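Local structure of TetR family transcription regulator (Marinobacter aquaeolei, 3PAS) at residues 141-146 with 184-189; 12-17 with 53-58. The protein probably binds cis-regulatory DNA as a two-subunit transcription regulator of the TetR family, through a predicted helix-turn-helix motif. One frame throughout, in Å; residues are numbered along the deposited sequence.

Contact 1 of 2, residues 141-146 with 184-189; sequences GLIKPV and MAWDAV. With PGO (S-1,2-propanediol), chain N.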
ATOM      1  N   GLY B 141     -20.025  19.746   5.764  1.00 21.65           N
ATOM      2  CA  GLY B 141     -20.232  19.842   4.299  1.00 20.86           C
ATOM      3  C   GLY B 141     -18.920  19.872   3.530  1.00 22.13           C
ATOM      4  O   GLY B 141     -18.916  19.954   2.333  1.00 22.45           O
ATOM      5  N   LEU B 142     -17.786  19.833   4.212  1.00 22.81           N
ATOM      6  CA  LEU B 142     -16.501  19.870   3.506  1.00 20.55           C
ATOM      7  C   LEU B 142     -15.959  18.508   3.093  1.00 15.93           C
ATOM      8  O   LEU B 142     -15.463  18.334   1.967  1.00 19.04           O
ATOM      9  CB  LEU B 142     -15.434  20.582   4.365  1.00 20.76           C
ATOM     10  CG  LEU B 142     -15.528  22.106   4.281  1.00 29.85           C
ATOM     11  CD1 LEU B 142     -14.528  22.703   5.252  1.00 25.91           C
ATOM     12  CD2 LEU B 142     -15.287  22.640   2.876  1.00 28.10           C
ATOM     13  N   ILE B 143     -15.967  17.584   4.030  1.00 20.45           N
ATOM     14  CA  ILE B 143     -15.412  16.254   3.871  1.00 20.80           C
ATOM     15  C   ILE B 143     -16.579  15.280   3.914  1.00 19.63           C
ATOM     16  O   ILE B 143     -17.505  15.420   4.727  1.00 19.77           O
ATOM     17  CB  ILE B 143     -14.464  15.896   5.013  1.00 22.14           C
ATOM     18  CG1 ILE B 143     -13.360  16.957   5.195  1.00 23.19           C
ATOM     19  CG2 ILE B 143     -13.824  14.478   4.851  1.00 18.34           C
ATOM     20  CD1 ILE B 143     -12.447  17.071   4.094  1.00 21.34           C
ATOM     21  N   LYS B 144     -16.545  14.298   3.029  1.00 20.83           N
ATOM     22  CA  LYS B 144     -17.574  13.251   3.017  1.00 18.11           C
ATOM     23  C   LYS B 144     -17.646  12.595   4.404  1.00 21.78           C
ATOM     24  O   LYS B 144     -16.603  12.302   5.015  1.00 22.56           O
ATOM     25  CB  LYS B 144     -17.187  12.154   2.033  1.00 17.76           C
ATOM     26  CG  LYS B 144     -17.255  12.534   0.543  1.00 20.55           C
ATOM     27  CD  LYS B 144     -16.800  11.357  -0.330  1.00 23.60           C
ATOM     28  CE  LYS B 144     -16.969  11.602  -1.820  1.00 21.20           C
ATOM     29  NZ  LYS B 144     -15.932  12.490  -2.371  1.00 20.84           N
ATOM     30  N   PRO B 145     -18.875  12.340   4.887  1.00 25.95           N
ATOM     31  CA  PRO B 145     -19.061  11.765   6.232  1.00 28.66           C
ATOM     32  C   PRO B 145     -18.883  10.250   6.182  1.00 27.97           C
ATOM     33  O   PRO B 145     -19.836   9.513   6.260  1.00 28.60           O
ATOM     34  CB  PRO B 145     -20.464  12.199   6.616  1.00 27.31           C
ATOM     35  CG  PRO B 145     -21.198  12.276   5.253  1.00 33.57           C
ATOM     36  CD  PRO B 145     -20.135  12.773   4.275  1.00 28.44           C
ATOM     37  N   VAL B 146     -17.629   9.838   6.057  1.00 28.52           N
ATOM     38  CA  VAL B 146     -17.261   8.464   5.931  1.00 27.31           C
ATOM     39  C   VAL B 146     -16.334   8.070   7.046  1.00 25.69           C
ATOM     40  O   VAL B 146     -15.677   8.914   7.641  1.00 27.29           O
ATOM     41  CB  VAL B 146     -16.507   8.219   4.572  1.00 27.10           C
ATOM     42  CG1 VAL B 146     -17.438   8.479   3.442  1.00 27.22           C
ATOM     43  CG2 VAL B 146     -15.254   9.056   4.476  1.00 26.22           C
HETATM   44  N   MSE B 184      -6.422  15.399  -6.551  1.00 19.08           N
HETATM   45  CA  MSE B 184      -7.116  14.123  -6.670  1.00 18.74           C
HETATM   46  C   MSE B 184      -7.533  13.598  -5.300  1.00 17.42           C
HETATM   47  O   MSE B 184      -8.682  13.103  -5.144  1.00 18.48           O
HETATM   48  CB  MSE B 184      -6.279  13.117  -7.458  1.00 18.54           C
HETATM   49  CG  MSE B 184      -6.119  13.558  -8.905  1.00 21.59           C
HETATM   50 SE   MSE B 184      -4.950  12.459  -9.896  0.75 21.84          SE
HETATM   51  CE  MSE B 184      -6.216  10.891 -10.197  1.00 18.50           C
ATOM     52  N   ALA B 185      -6.626  13.693  -4.320  1.00 16.06           N
ATOM     53  CA  ALA B 185      -6.911  13.244  -2.947  1.00 16.22           C
ATOM     54  C   ALA B 185      -8.034  14.057  -2.347  1.00 17.71           C
ATOM     55  O   ALA B 185      -8.960  13.496  -1.739  1.00 17.96           O
ATOM     56  CB  ALA B 185      -5.669  13.307  -2.039  1.00 14.81           C
ATOM     57  N   TRP B 186      -8.026  15.369  -2.578  1.00 15.11           N
ATOM     58  CA  TRP B 186      -9.089  16.231  -2.108  1.00 17.38           C
ATOM     59  C   TRP B 186     -10.413  15.869  -2.748  1.00 16.05           C
ATOM     60  O   TRP B 186     -11.390  15.657  -2.075  1.00 15.43           O
ATOM     61  CB  TRP B 186      -8.771  17.712  -2.371  1.00 16.76           C
ATOM     62  CG  TRP B 186      -9.945  18.597  -1.989  1.00 23.74           C
ATOM     63  CD1 TRP B 186     -10.847  19.166  -2.829  1.00 26.24           C
ATOM     64  CD2 TRP B 186     -10.326  18.998  -0.665  1.00 17.15           C
ATOM     65  NE1 TRP B 186     -11.762  19.878  -2.117  1.00 25.62           N
ATOM     66  CE2 TRP B 186     -11.488  19.774  -0.790  1.00 17.93           C
ATOM     67  CE3 TRP B 186      -9.840  18.699   0.617  1.00 22.28           C
ATOM     68  CZ2 TRP B 186     -12.168  20.289   0.318  1.00 23.75           C
ATOM     69  CZ3 TRP B 186     -10.513  19.193   1.713  1.00 25.30           C
ATOM     70  CH2 TRP B 186     -11.658  19.997   1.555  1.00 23.54           C
ATOM     71  N   ASP B 187     -10.429  15.739  -4.067  1.00 18.75           N
ATOM     72  CA  ASP B 187     -11.640  15.310  -4.760  1.00 20.30           C
ATOM     73  C   ASP B 187     -12.175  13.982  -4.193  1.00 21.32           C
ATOM     74  O   ASP B 187     -13.397  13.808  -4.026  1.00 16.93           O
ATOM     75  CB  ASP B 187     -11.384  15.206  -6.236  1.00 21.28           C
ATOM     76  CG  ASP B 187     -11.402  16.575  -6.959  1.00 26.55           C
ATOM     77  OD1 ASP B 187     -11.682  17.623  -6.378  1.00 22.50           O
ATOM     78  OD2 ASP B 187     -11.123  16.584  -8.152  1.00 24.69           O
ATOM     79  N   ALA B 188     -11.276  13.049  -3.888  1.00 18.07           N
ATOM     80  CA  ALA B 188     -11.684  11.775  -3.284  1.00 18.05           C
ATOM     81  C   ALA B 188     -12.471  11.958  -1.951  1.00 18.06           C
ATOM     82  O   ALA B 188     -13.512  11.324  -1.752  1.00 18.52           O
ATOM     83  CB  ALA B 188     -10.446  10.889  -3.012  1.00 16.87           C
ATOM     84  N   VAL B 189     -11.959  12.818  -1.066  1.00 16.06           N
ATOM     85  CA  VAL B 189     -12.524  13.005   0.275  1.00 17.12           C
ATOM     86  C   VAL B 189     -13.602  14.089   0.417  1.00 18.31           C
ATOM     87  O   VAL B 189     -14.324  14.112   1.428  1.00 18.25           O
ATOM     88  CB  VAL B 189     -11.424  13.229   1.351  1.00 19.24           C
ATOM     89  CG1 VAL B 189     -10.389  12.063   1.300  1.00 17.76           C
ATOM     90  CG2 VAL B 189     -10.765  14.612   1.224  1.00 19.52           C
TER
HETATM   91  C1  PGO N 213     -15.328  21.711  -2.821  1.00 59.63           C
HETATM   92  C2  PGO N 213     -15.268  20.913  -4.120  1.00 62.78           C
HETATM   93  C3  PGO N 213     -16.186  19.699  -4.057  1.00 54.08           C
HETATM   94  O1  PGO N 213     -14.560  21.050  -1.797  1.00 44.49           O
HETATM   95  O2  PGO N 213     -13.917  20.485  -4.377  1.00 57.87           O

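Contact 2 of 2, residues 12-17 with 53-58; sequences AFLEAT and EQLLLA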
ATOM      1  N   ALA B  12      21.816  10.071  17.525  1.00 24.00           N
ATOM      2  CA  ALA B  12      22.685   9.167  16.813  1.00 24.34           C
ATOM      3  C   ALA B  12      22.100   7.767  16.880  1.00 24.77           C
ATOM      4  O   ALA B  12      22.030   7.066  15.840  1.00 23.62           O
ATOM      5  CB  ALA B  12      24.133   9.201  17.328  1.00 22.83           C
ATOM      6  N   PHE B  13      21.636   7.366  18.070  1.00 23.72           N
ATOM      7  CA  PHE B  13      21.021   6.039  18.214  1.00 21.61           C
ATOM      8  C   PHE B  13      19.667   5.887  17.543  1.00 21.37           C
ATOM      9  O   PHE B  13      19.395   4.836  16.961  1.00 21.27           O
ATOM     10  CB  PHE B  13      20.916   5.626  19.688  1.00 25.22           C
ATOM     11  CG  PHE B  13      22.250   5.419  20.367  1.00 21.77           C
ATOM     12  CD1 PHE B  13      23.142   4.446  19.929  1.00 19.44           C
ATOM     13  CD2 PHE B  13      22.608   6.212  21.441  1.00 26.07           C
ATOM     14  CE1 PHE B  13      24.359   4.264  20.546  1.00 19.88           C
ATOM     15  CE2 PHE B  13      23.821   6.014  22.078  1.00 22.12           C
ATOM     16  CZ  PHE B  13      24.707   5.036  21.627  1.00 19.44           C
ATOM     17  N   LEU B  14      18.816   6.915  17.646  1.00 21.25           N
ATOM     18  CA  LEU B  14      17.523   6.899  17.058  1.00 23.08           C
ATOM     19  C   LEU B  14      17.632   6.826  15.519  1.00 22.83           C
ATOM     20  O   LEU B  14      16.991   6.010  14.899  1.00 21.96           O
ATOM     21  CB  LEU B  14      16.717   8.130  17.497  1.00 22.90           C
ATOM     22  CG  LEU B  14      16.396   8.188  18.987  1.00 27.30           C
ATOM     23  CD1 LEU B  14      16.085   9.611  19.434  1.00 27.06           C
ATOM     24  CD2 LEU B  14      15.291   7.174  19.315  1.00 21.75           C
ATOM     25  N   GLU B  15      18.506   7.644  14.940  1.00 22.49           N
ATOM     26  CA  GLU B  15      18.755   7.626  13.499  1.00 23.78           C
ATOM     27  C   GLU B  15      19.370   6.293  13.030  1.00 22.98           C
ATOM     28  O   GLU B  15      18.987   5.757  12.003  1.00 23.80           O
ATOM     29  CB  GLU B  15      19.655   8.818  13.133  1.00 23.60           C
ATOM     30  CG  GLU B  15      18.922  10.153  13.097  1.00 23.90           C
ATOM     31  CD  GLU B  15      17.907  10.274  11.933  1.00 27.95           C
ATOM     32  OE1 GLU B  15      17.975   9.500  10.936  1.00 34.24           O
ATOM     33  OE2 GLU B  15      17.017  11.135  12.011  1.00 29.48           O
ATOM     34  N   ALA B  16      20.294   5.736  13.794  1.00 21.24           N
ATOM     35  CA  ALA B  16      20.900   4.442  13.443  1.00 21.54           C
ATOM     36  C   ALA B  16      19.831   3.340  13.463  1.00 18.44           C
ATOM     37  O   ALA B  16      19.861   2.418  12.639  1.00 24.19           O
ATOM     38  CB  ALA B  16      22.039   4.106  14.418  1.00 18.16           C
ATOM     39  N   THR B  17      18.884   3.443  14.397  1.00 20.45           N
ATOM     40  CA  THR B  17      17.776   2.489  14.504  1.00 19.27           C
ATOM     41  C   THR B  17      16.892   2.625  13.250  1.00 20.81           C
ATOM     42  O   THR B  17      16.571   1.633  12.622  1.00 22.07           O
ATOM     43  CB  THR B  17      16.945   2.706  15.751  1.00 22.05           C
ATOM     44  OG1 THR B  17      17.750   2.534  16.918  1.00 20.20           O
ATOM     45  CG2 THR B  17      15.807   1.688  15.846  1.00 19.77           C
ATOM     46  N   GLU B  53      13.739  -3.209  22.982  1.00 23.86           N
ATOM     47  CA  GLU B  53      12.320  -2.867  22.996  1.00 27.32           C
ATOM     48  C   GLU B  53      12.118  -1.357  23.160  1.00 24.37           C
ATOM     49  O   GLU B  53      11.356  -0.705  22.400  1.00 22.51           O
ATOM     50  CB  GLU B  53      11.610  -3.617  24.125  1.00 29.59           C
ATOM     51  CG  GLU B  53      10.231  -3.059  24.429  1.00 31.69           C
ATOM     52  CD  GLU B  53       9.427  -3.910  25.438  1.00 37.75           C
ATOM     53  OE1 GLU B  53       9.970  -4.857  26.009  1.00 39.95           O
ATOM     54  OE2 GLU B  53       8.246  -3.606  25.654  1.00 44.24           O
ATOM     55  N   GLN B  54      12.777  -0.804  24.162  1.00 23.55           N
ATOM     56  CA  GLN B  54      12.636   0.604  24.476  1.00 27.27           C
ATOM     57  C   GLN B  54      13.233   1.518  23.405  1.00 23.53           C
ATOM     58  O   GLN B  54      12.685   2.586  23.114  1.00 25.36           O
ATOM     59  CB  GLN B  54      13.186   0.930  25.864  1.00 27.82           C
ATOM     60  CG  GLN B  54      12.554   0.089  27.029  1.00 37.76           C
ATOM     61  CD  GLN B  54      11.002   0.110  27.042  1.00 49.00           C
ATOM     62  OE1 GLN B  54      10.382   1.069  26.593  1.00 43.69           O
ATOM     63  NE2 GLN B  54      10.393  -0.964  27.540  1.00 44.73           N
ATOM     64  N   LEU B  55      14.315   1.087  22.784  1.00 22.32           N
ATOM     65  CA  LEU B  55      14.916   1.861  21.683  1.00 21.53           C
ATOM     66  C   LEU B  55      14.035   1.886  20.440  1.00 21.96           C
ATOM     67  O   LEU B  55      13.814   2.936  19.830  1.00 23.98           O
ATOM     68  CB  LEU B  55      16.281   1.286  21.340  1.00 22.14           C
ATOM     69  CG  LEU B  55      17.009   2.013  20.184  1.00 20.54           C
ATOM     70  CD1 LEU B  55      17.014   3.561  20.318  1.00 23.99           C
ATOM     71  CD2 LEU B  55      18.433   1.457  20.100  1.00 20.86           C
ATOM     72  N   LEU B  56      13.457   0.745  20.107  1.00 22.53           N
ATOM     73  CA  LEU B  56      12.497   0.668  18.983  1.00 24.80           C
ATOM     74  C   LEU B  56      11.279   1.580  19.202  1.00 25.47           C
ATOM     75  O   LEU B  56      10.839   2.260  18.284  1.00 24.37           O
ATOM     76  CB  LEU B  56      12.058  -0.768  18.770  1.00 23.09           C
ATOM     77  CG  LEU B  56      13.079  -1.817  18.340  1.00 26.36           C
ATOM     78  CD1 LEU B  56      12.409  -3.196  18.116  1.00 25.93           C
ATOM     79  CD2 LEU B  56      13.952  -1.438  17.100  1.00 23.65           C
ATOM     80  N   LEU B  57      10.729   1.603  20.415  1.00 21.77           N
ATOM     81  CA  LEU B  57       9.616   2.459  20.748  1.00 24.90           C
ATOM     82  C   LEU B  57      10.005   3.930  20.678  1.00 26.30           C
ATOM     83  O   LEU B  57       9.280   4.716  20.075  1.00 23.03           O
ATOM     84  CB  LEU B  57       9.061   2.162  22.145  1.00 26.30           C
ATOM     85  CG  LEU B  57       7.741   2.838  22.537  1.00 29.04           C
ATOM     86  CD1 LEU B  57       6.631   2.701  21.430  1.00 27.14           C
ATOM     87  CD2 LEU B  57       7.291   2.250  23.878  1.00 36.43           C
ATOM     88  N   ALA B  58      11.112   4.301  21.321  1.00 22.25           N
ATOM     89  CA  ALA B  58      11.619   5.684  21.297  1.00 20.77           C
ATOM     90  C   ALA B  58      11.847   6.154  19.846  1.00 18.98           C
ATOM     91  O   ALA B  58      11.631   7.324  19.502  1.00 19.92           O
ATOM     92  CB  ALA B  58      12.932   5.825  22.155  1.00 20.92           C
TER

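Contact 1 of 2, residues 141-146 with 184-189
Lys144 meets the end of helix 175-189 with both its backbone and its side chain. Its amide N donates to Val189 O at 2.7 Å, with the N-H pointing almost straight at the oxygen (169°), and the same carbonyl oxygen has Ile143 CA at 3.4 Å as a CA-H...O contact. The ammonium takes Ala188 O, with NZ 2.8 Å from it but 61° out of the carbonyl plane. The lysine side chain is extended as far as CE and bends at its last torsion (chi4 77°), which turns NZ onto the carbonyls. NZ also donates to Ala190 O and forms a salt bridge with Asp187 OD2 of the second subunit, so Ala188 O in the last turn, Ala190 O just beyond the helix and a carboxylate share one cation; the positive charge would be expected to suit the negative end of the helix dipole. At the indole of Trp186, NE1 divides its hydrogen between O1 (3.1 Å) and O2 (3.2 Å) of a propanediol, probably from the crystallisation liquor, with O1 in the ring plane at its edge. Ile143 CD1 adds apolar contact, 3.7 Å from Trp186 CZ3, its side chain roughly perpendicular to that of the tryptophan. In the C-terminal family region, the loop joining helices 128-140 and 148-167 is thus bonded to the end of helix 175-189, while Leu81 and Leu151 of helices 81-98 and 148-167 pack on Ile143.

Contact 2 of 2, residues 12-17 with 53-58
Leu14 and Leu55 bring their methyl groups together where helices 5-24 and 52-76 cross, and apolar packing from these two and Thr17 does much of the joining. Leu14 CD2 lies 4.1 Å from Leu55 CD1 and also reaches Ala58, 3.9 Å from its CB and closer still to the backbone, 3.6 Å from Ala58 C. On Thr17 the methyl stands anti to the backbone N, which directs CG2 to Leu56 CD2 at 3.8 Å. The segment axes approach to 9.7 Å at a signed angle of -87°, so the helices are nearly perpendicular and contact is confined to a short patch. That patch belongs to the N-terminal TetR-family domain, whose predicted helix-turn-helix, residues 30-49, is packed beside it: Ile34 touches Thr17 and Leu55, and Leu45 touches Phe13 and Leu55. No hydrogen bond joins the two segments, though Glu15 OE2 links the same two helices through Tyr62 OH, beyond segment 53-58. Thr17 OG1 donates to Phe13 O at 2.8 Å, tilted 31° from the carbonyl plane, while Thr17 N reaches the same oxygen from the other face; two donors thus hold one carbonyl. This bond satisfies the buried hydroxyl within its own helix, letting OG1 lie against apolar carbon, 3.4 Å from Leu55 CG, with the Thr17 and Leu55 side chains antiparallel alongside one another.

Contacts 1 and 2 lie on opposite sides of the chain's centre, their own centres about 36 Å apart and their nearest atoms about 27 Å apart, and they share no helix. Contact 2 is buried, an interior helix-helix crossing in the N-terminal family region, with apolar carbon on both sides and the threonine hydroxyl bonded within its own helix. Contact 1 is only partly buried, a loop against a helix end in the C-terminal region, where backbone and ammonium donors bridge the segments. It also borders the second subunit, whereas no other protein chain of the assembly touches the segments of contact 2.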